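Local coordinates for protein enolase (alpha proteobacterium BAL199, PDB 3UGV) that probably catalyses a magnesium-dependent reaction, as in other enolase-superfamily enzymes, on a substrate whose carboxylate is bound at the metal, at residues 249-254 against 275-280; 31-36 against 61-66; 149-154 against 337-342. One frame throughout, in Å; residues are numbered along the deposited sequence.

Interaction 1: 249-254 against 275-280. With MG (magnesium ion), chain B.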
# COMPACT_ATOMS: atom_id res chain seq x y z
N TRP F 249 2.80 19.28 -22.53
CA TRP F 249 2.17 18.89 -21.28
C TRP F 249 0.79 19.49 -21.15
O TRP F 249 0.44 20.40 -21.90
CB TRP F 249 3.02 19.28 -20.07
CG TRP F 249 3.10 20.77 -19.76
CD1 TRP F 249 2.07 21.62 -19.45
CD2 TRP F 249 4.30 21.54 -19.62
NE1 TRP F 249 2.55 22.88 -19.18
CE2 TRP F 249 3.92 22.85 -19.26
CE3 TRP F 249 5.66 21.26 -19.78
CZ2 TRP F 249 4.85 23.87 -19.07
CZ3 TRP F 249 6.58 22.27 -19.59
CH2 TRP F 249 6.17 23.56 -19.24
N ILE F 250 0.03 18.98 -20.19
CA ILE F 250 -1.27 19.52 -19.82
C ILE F 250 -1.21 20.06 -18.38
O ILE F 250 -0.82 19.34 -17.44
CB ILE F 250 -2.36 18.45 -19.92
CG1 ILE F 250 -2.48 17.96 -21.36
CG2 ILE F 250 -3.70 18.97 -19.41
CD1 ILE F 250 -3.25 16.66 -21.46
N GLU F 251 -1.61 21.31 -18.20
CA GLU F 251 -1.37 22.01 -16.94
C GLU F 251 -2.66 22.31 -16.20
O GLU F 251 -3.62 22.82 -16.79
CB GLU F 251 -0.61 23.31 -17.23
CG GLU F 251 -0.07 24.03 -16.03
CD GLU F 251 0.72 25.27 -16.43
OE1 GLU F 251 1.51 25.21 -17.41
OE2 GLU F 251 0.54 26.31 -15.77
N GLU F 252 -2.67 21.97 -14.90
CA GLU F 252 -3.74 22.28 -13.93
C GLU F 252 -5.17 22.23 -14.47
O GLU F 252 -5.85 23.27 -14.56
CB GLU F 252 -3.49 23.64 -13.26
CG GLU F 252 -2.33 23.63 -12.27
CD GLU F 252 -2.23 24.91 -11.46
OE1 GLU F 252 -2.49 26.01 -12.01
OE2 GLU F 252 -1.87 24.82 -10.26
N PRO F 253 -5.64 21.04 -14.83
CA PRO F 253 -7.01 21.02 -15.35
C PRO F 253 -8.07 21.31 -14.28
O PRO F 253 -9.11 21.83 -14.62
CB PRO F 253 -7.17 19.58 -15.88
CG PRO F 253 -6.01 18.81 -15.32
CD PRO F 253 -4.92 19.78 -15.07
N VAL F 254 -7.79 20.98 -13.02
CA VAL F 254 -8.77 21.13 -11.94
C VAL F 254 -8.19 21.94 -10.80
O VAL F 254 -7.03 22.33 -10.85
CB VAL F 254 -9.27 19.76 -11.39
CG1 VAL F 254 -9.85 18.92 -12.51
CG2 VAL F 254 -8.15 19.02 -10.67
N ILE F 275 1.70 20.51 -12.73
CA ILE F 275 1.12 21.38 -11.71
C ILE F 275 2.26 22.00 -10.93
O ILE F 275 3.44 21.74 -11.22
CB ILE F 275 0.21 20.63 -10.70
CG1 ILE F 275 1.03 19.67 -9.84
CG2 ILE F 275 -0.93 19.90 -11.42
CD1 ILE F 275 0.19 18.91 -8.80
N GLY F 276 1.94 22.81 -9.94
CA GLY F 276 2.98 23.34 -9.08
C GLY F 276 2.97 24.83 -8.86
O GLY F 276 3.46 25.29 -7.84
N GLU F 277 2.40 25.60 -9.79
CA GLU F 277 2.45 27.04 -9.61
C GLU F 277 1.74 27.47 -8.33
O GLU F 277 1.92 28.59 -7.89
CB GLU F 277 1.88 27.79 -10.81
CG GLU F 277 0.38 27.71 -10.95
CD GLU F 277 -0.05 28.27 -12.30
OE1 GLU F 277 0.31 27.66 -13.33
OE2 GLU F 277 -0.72 29.33 -12.32
N ASN F 278 0.96 26.58 -7.74
CA ASN F 278 0.23 26.88 -6.50
C ASN F 278 0.74 26.15 -5.26
O ASN F 278 0.07 26.16 -4.23
CB ASN F 278 -1.26 26.60 -6.67
CG ASN F 278 -1.98 27.71 -7.43
OD1 ASN F 278 -2.24 28.79 -6.88
ND2 ASN F 278 -2.30 27.44 -8.69
N PHE F 279 1.90 25.51 -5.38
CA PHE F 279 2.58 24.90 -4.23
C PHE F 279 3.03 25.99 -3.25
O PHE F 279 3.88 26.82 -3.59
CB PHE F 279 3.84 24.16 -4.68
CG PHE F 279 3.58 22.87 -5.39
CD1 PHE F 279 2.35 22.25 -5.32
CD2 PHE F 279 4.60 22.26 -6.12
CE1 PHE F 279 2.13 21.06 -5.96
CE2 PHE F 279 4.38 21.08 -6.77
CZ PHE F 279 3.15 20.47 -6.68
N TYR F 280 2.51 25.98 -2.04
CA TYR F 280 3.01 26.89 -1.01
C TYR F 280 4.10 26.22 -0.17
O TYR F 280 3.82 25.66 0.89
CB TYR F 280 1.86 27.41 -0.14
CG TYR F 280 1.04 28.46 -0.85
CD1 TYR F 280 1.43 29.79 -0.83
CD2 TYR F 280 -0.11 28.11 -1.58
CE1 TYR F 280 0.70 30.76 -1.50
CE2 TYR F 280 -0.83 29.07 -2.26
CZ TYR F 280 -0.43 30.40 -2.21
OH TYR F 280 -1.14 31.37 -2.88
MG MG B . -0.36 27.98 -15.40
O HOH W 1 -0.38 23.88 -8.54
O HOH W 2 -1.60 29.59 -14.94
O HOH W 3 0.92 29.54 -15.99
O HOH W 4 -1.91 26.79 -14.58

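Interaction 2: 31-36 against 61-66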
# COMPACT_ATOMS: atom_id res chain seq x y z
N ARG F 31 18.72 47.58 6.89
CA ARG F 31 18.18 48.84 7.39
C ARG F 31 16.66 48.97 7.20
O ARG F 31 15.92 49.13 8.17
CB ARG F 31 18.88 50.05 6.76
CG ARG F 31 18.29 51.38 7.22
CD ARG F 31 18.77 52.56 6.39
NE ARG F 31 20.12 52.96 6.76
CZ ARG F 31 21.04 53.38 5.90
NH1 ARG F 31 20.76 53.44 4.60
NH2 ARG F 31 22.24 53.73 6.34
N LYS F 32 16.20 48.91 5.95
CA LYS F 32 14.77 48.98 5.68
C LYS F 32 14.37 48.45 4.29
O LYS F 32 15.21 48.28 3.40
CB LYS F 32 14.25 50.41 5.86
CG LYS F 32 14.81 51.41 4.88
CD LYS F 32 13.84 52.58 4.72
CE LYS F 32 14.46 53.73 3.94
NZ LYS F 32 13.43 54.72 3.51
N LEU F 33 13.08 48.20 4.13
CA LEU F 33 12.54 47.71 2.87
C LEU F 33 11.40 48.62 2.42
O LEU F 33 10.53 48.98 3.21
CB LEU F 33 12.06 46.26 3.02
CG LEU F 33 11.17 45.64 1.94
CD1 LEU F 33 11.27 44.13 1.98
CD2 LEU F 33 9.73 46.07 2.12
N THR F 34 11.42 49.02 1.15
CA THR F 34 10.34 49.83 0.61
C THR F 34 9.57 49.07 -0.47
O THR F 34 10.17 48.48 -1.37
CB THR F 34 10.85 51.15 0.05
OG1 THR F 34 11.45 51.92 1.10
CG2 THR F 34 9.70 51.94 -0.53
N ALA F 35 8.25 49.09 -0.37
CA ALA F 35 7.38 48.42 -1.33
C ALA F 35 6.46 49.42 -2.01
O ALA F 35 5.73 50.16 -1.34
CB ALA F 35 6.58 47.33 -0.65
N ARG F 36 6.50 49.43 -3.33
CA ARG F 36 5.73 50.37 -4.14
C ARG F 36 4.83 49.63 -5.11
O ARG F 36 5.31 48.92 -5.99
CB ARG F 36 6.67 51.29 -4.92
CG ARG F 36 7.49 52.22 -4.04
CD ARG F 36 8.37 53.12 -4.87
NE ARG F 36 9.52 52.42 -5.41
CZ ARG F 36 10.21 52.83 -6.48
NH1 ARG F 36 9.85 53.94 -7.11
NH2 ARG F 36 11.26 52.14 -6.91
N ILE F 61 10.14 46.14 -4.87
CA ILE F 61 10.72 46.04 -3.54
C ILE F 61 12.18 46.47 -3.54
O ILE F 61 12.98 45.97 -4.33
CB ILE F 61 10.63 44.60 -3.02
CG1 ILE F 61 9.16 44.22 -2.85
CG2 ILE F 61 11.42 44.42 -1.72
CD1 ILE F 61 8.94 42.75 -2.61
N ASP F 62 12.51 47.40 -2.65
CA ASP F 62 13.87 47.93 -2.51
C ASP F 62 14.38 47.77 -1.08
O ASP F 62 13.77 48.26 -0.14
CB ASP F 62 13.91 49.41 -2.88
CG ASP F 62 14.05 49.64 -4.37
OD1 ASP F 62 15.18 49.54 -4.88
OD2 ASP F 62 13.02 49.95 -5.02
N ILE F 63 15.50 47.08 -0.93
CA ILE F 63 16.14 46.90 0.36
C ILE F 63 17.29 47.88 0.48
O ILE F 63 18.04 48.07 -0.48
CB ILE F 63 16.73 45.48 0.50
CG1 ILE F 63 15.64 44.43 0.38
CG2 ILE F 63 17.40 45.32 1.83
CD1 ILE F 63 14.65 44.49 1.50
N GLU F 64 17.42 48.51 1.65
CA GLU F 64 18.61 49.28 1.99
C GLU F 64 19.39 48.53 3.06
O GLU F 64 18.80 47.99 3.99
CB GLU F 64 18.24 50.66 2.53
CG GLU F 64 17.50 51.56 1.55
CD GLU F 64 17.46 53.03 1.99
OE1 GLU F 64 18.12 53.37 3.00
OE2 GLU F 64 16.78 53.83 1.31
N THR F 65 20.72 48.49 2.93
CA THR F 65 21.55 48.01 4.03
C THR F 65 22.32 49.18 4.67
O THR F 65 22.51 50.22 4.04
CB THR F 65 22.57 46.93 3.60
OG1 THR F 65 23.29 47.37 2.44
CG2 THR F 65 21.88 45.61 3.28
N GLU F 66 22.75 48.98 5.91
CA GLU F 66 23.61 49.95 6.58
C GLU F 66 24.88 50.21 5.78
O GLU F 66 25.41 51.33 5.78
CB GLU F 66 23.99 49.45 7.98
CG GLU F 66 22.81 49.28 8.93
CD GLU F 66 22.11 50.59 9.26
OE1 GLU F 66 22.62 51.66 8.87
OE2 GLU F 66 21.04 50.54 9.91

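Interaction 3: 149-154 against 337-342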
# COMPACT_ATOMS: atom_id res chain seq x y z
N THR F 149 25.63 32.91 -9.82
CA THR F 149 27.01 32.68 -9.42
C THR F 149 27.12 32.48 -7.90
O THR F 149 27.74 31.54 -7.43
CB THR F 149 27.94 33.82 -9.89
OG1 THR F 149 27.86 33.94 -11.31
CG2 THR F 149 29.38 33.54 -9.50
N LEU F 150 26.49 33.37 -7.14
CA LEU F 150 26.44 33.18 -5.70
C LEU F 150 25.90 31.80 -5.33
O LEU F 150 26.32 31.21 -4.33
CB LEU F 150 25.58 34.27 -5.05
CG LEU F 150 25.44 34.13 -3.53
CD1 LEU F 150 26.68 34.68 -2.87
CD2 LEU F 150 24.20 34.86 -3.02
N LEU F 151 24.98 31.29 -6.14
CA LEU F 151 24.34 30.00 -5.87
C LEU F 151 25.13 28.81 -6.39
O LEU F 151 24.70 27.66 -6.26
CB LEU F 151 22.93 29.97 -6.44
CG LEU F 151 21.94 30.91 -5.75
CD1 LEU F 151 20.58 30.84 -6.44
CD2 LEU F 151 21.85 30.57 -4.26
N GLY F 152 26.29 29.07 -7.00
CA GLY F 152 27.17 27.98 -7.38
C GLY F 152 27.20 27.68 -8.87
O GLY F 152 27.79 26.68 -9.29
N GLY F 153 26.56 28.53 -9.66
CA GLY F 153 26.54 28.32 -11.09
C GLY F 153 27.20 29.47 -11.79
O GLY F 153 28.02 30.16 -11.17
N THR F 154 26.85 29.68 -13.06
CA THR F 154 27.31 30.83 -13.85
C THR F 154 26.24 31.30 -14.82
O THR F 154 25.37 30.52 -15.23
CB THR F 154 28.54 30.48 -14.70
OG1 THR F 154 28.15 29.59 -15.76
CG2 THR F 154 29.64 29.85 -13.87
N MET F 337 17.40 28.57 -12.38
CA MET F 337 17.39 27.46 -13.35
C MET F 337 18.80 27.06 -13.76
O MET F 337 19.04 25.92 -14.14
CB MET F 337 16.55 27.79 -14.60
CG MET F 337 15.06 27.82 -14.34
SD MET F 337 14.38 26.16 -14.16
CE MET F 337 14.17 25.72 -15.89
N ARG F 338 19.73 28.02 -13.66
CA ARG F 338 21.14 27.76 -13.95
C ARG F 338 21.77 26.80 -12.95
O ARG F 338 22.77 26.17 -13.25
CB ARG F 338 21.94 29.07 -14.00
CG ARG F 338 21.66 29.95 -15.22
CD ARG F 338 22.11 29.30 -16.52
NE ARG F 338 23.55 29.01 -16.51
CZ ARG F 338 24.22 28.50 -17.55
NH1 ARG F 338 23.60 28.21 -18.68
NH2 ARG F 338 25.53 28.27 -17.45
N VAL F 339 21.19 26.69 -11.75
CA VAL F 339 21.71 25.75 -10.76
C VAL F 339 20.68 24.73 -10.34
O VAL F 339 20.84 24.07 -9.31
CB VAL F 339 22.22 26.46 -9.51
CG1 VAL F 339 23.36 27.40 -9.88
CG2 VAL F 339 21.09 27.23 -8.84
N THR F 340 19.61 24.59 -11.11
CA THR F 340 18.56 23.62 -10.78
C THR F 340 18.80 22.29 -11.50
O THR F 340 18.81 22.21 -12.74
CB THR F 340 17.17 24.17 -11.10
OG1 THR F 340 16.92 25.31 -10.27
CG2 THR F 340 16.11 23.11 -10.87
N GLU F 341 19.00 21.26 -10.70
CA GLU F 341 19.46 19.96 -11.20
C GLU F 341 18.53 19.36 -12.25
O GLU F 341 18.99 18.82 -13.24
CB GLU F 341 19.61 19.03 -10.00
CG GLU F 341 20.14 17.65 -10.27
CD GLU F 341 20.04 16.77 -9.03
OE1 GLU F 341 19.99 17.33 -7.90
OE2 GLU F 341 19.99 15.53 -9.19
N THR F 342 17.21 19.43 -12.04
CA THR F 342 16.29 18.89 -13.03
C THR F 342 15.62 19.99 -13.86
O THR F 342 14.51 19.82 -14.33
CB THR F 342 15.22 17.97 -12.40
OG1 THR F 342 14.44 18.73 -11.47
CG2 THR F 342 15.86 16.78 -11.68

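Interaction 1: 249-254 against 275-280
Two neighbouring glutamates, Glu251 and Glu252, reach from the end of strand 249-251 to Glu277 and Asn278, each for a different purpose. Trp249 prepares the first: its indole NE1 gives a hydrogen bond of 3.1 Å to the anti lone pair of Glu251 OE1, an oxygen also salt-bridged to Lys194. Glu251 is stretched out, CG anti to the backbone N (chi1 -169°), which brings OE2 to the magnesium ion at 1.9 Å. Glu277 OE1 binds the same ion at 2.2 Å, the two carboxylates turned 63° apart. The metal therefore accounts for the 2.8 Å between Glu251 OE2 and Glu277 OE1, a pair that is not hydrogen-bonded.

Glu252 lies in the second shell. Its CG rests 4.1 Å from Ile275 CG2, while its OE2 takes a nearly straight hydrogen bond through the syn lone pair from Asn278 ND2 (3.1 Å, 168°). An amide suits this place as an uncharged donor whose plane nearly matches that of the carboxylate. A water joins the same OE2 to the backbone N of Gly276 and of Asn278, linking Glu252 to the type I turn from Gly276 to Phe279 on which Glu277 sits. Asp225 and three waters complete the magnesium shell. Carboxylates at the ends of successive parallel strands, gathered on one magnesium, are the hallmark of the enolase-superfamily barrel's active site.

Interaction 2: 31-36 against 61-66
Arg31 and Lys32 both face Glu64 across an antiparallel strand pair, a classic beta bulge: Glu64 O accepts a hydrogen bond of 2.9 Å from Arg31 N and a weak one from Lys32 N. From Lys32 onward the pairing is regular: Lys32 with Glu64 and Thr34 with Asp62 are hydrogen-bonded pairs, and Leu33 with Ile63 and Ala35 with Ile61 are non-hydrogen-bonded pairs.

From the bulge the Arg31 side chain runs over the end of the neighbouring strand. CB packs on Glu64 O, with Glu66 OE2 also near, and CG stays beside that carboxylate oxygen. CD comes to 3.5 Å from Glu64 OE1. There the chain bends (chi3 -78°), and the guanidinium settles between two acids. NE passes close to Glu66 OE1; Arg31 NH1 makes a salt bridge of 3.1 Å to Glu64 OE1, which lies at the guanidinium edge. Arg31 NH2 makes a weaker one of 3.3 Å to Glu66 OE1. Both carboxylates stand roughly upright to the guanidinium plane, and one of its faces lies over Thr65 O. Long and many-handed, arginine suits a place where two acids must be reached at once.

On the same face as Glu64, Asp62 OD2 is bonded mainly to Trp379 and only weakly to Arg36, whose chief partner is Glu381. The other face is apolar: Leu33 CD1 meets Ile63 CD1 tightly at 3.4 Å and Ile61 CG2 at 3.7 Å. Branched aliphatic residues fit here because helices 83-97 and 123-142 pack against this face. A three-stranded antiparallel sheet, charged on one side and backed by helices on the other, is characteristic of the N-terminal capping domain of the enolase superfamily.

Interaction 3: 149-154 against 337-342
The backbones come closest at Gly153 and Val339, whose CA atoms are 5.5 Å apart, just beyond the Schellman motif that ends helix 147-150. Gly152 makes that turn with a positive phi of 106°, at which a CB would press on the preceding carbonyl. Gly153 is suited to its place for another reason: Val339 CG1 lies 3.4 Å from Gly153 N, where a side chain on the glycine would collide. Val339 CG2 touches Leu151 CB at 4.1 Å, so the two methyls of the branched valine each meet a different residue. In this way a loop of the enolase-like barrel domain, following helix 330-337, is fitted to the chain that leaves the N-terminal domain's helix.

Arg338 supplies the polar half. Bent at chi2 and chi3, its chain curls round Thr154 O, while NH1 goes on to Ser157 O. With an alanine here, Thr154 O would probably be left without its guanidinium donors and the stretch after the Schellman turn would be less firmly tied to the loop. Thr154 OG1 has its main partner in Glu106 of the third subunit and receives only a weak bond from Arg338 NH2, which places the contact at a subunit interface. Arg338 NE meets Thr154 O at 2.7 Å nearly head-on to the carbonyl (171°), but the bond is bent at the donor (N-H...O 133°), the oxygen lying out of the guanidinium plane.

How the interactions relate
From the N terminus, interaction 2 comes first: the strand at 31-36 turns back through a beta hairpin, and 61-66 closes that loop before either other contact begins. The chain then passes 149-154, which waits for 337-342 until nearly two hundred residues later. Within this long excursion lies the whole of interaction 1, opened at 249-254 and closed at 275-280, so one contact nests and none cross. Interaction 2 thus pairs two strands of the N-terminal domain's sheet, interaction 1 joins neighbouring strand ends of the barrel, and interaction 3 ties the two domains' parts to each other. None touches another; interactions 1 and 3 approach to about 9 Å between nearest atoms.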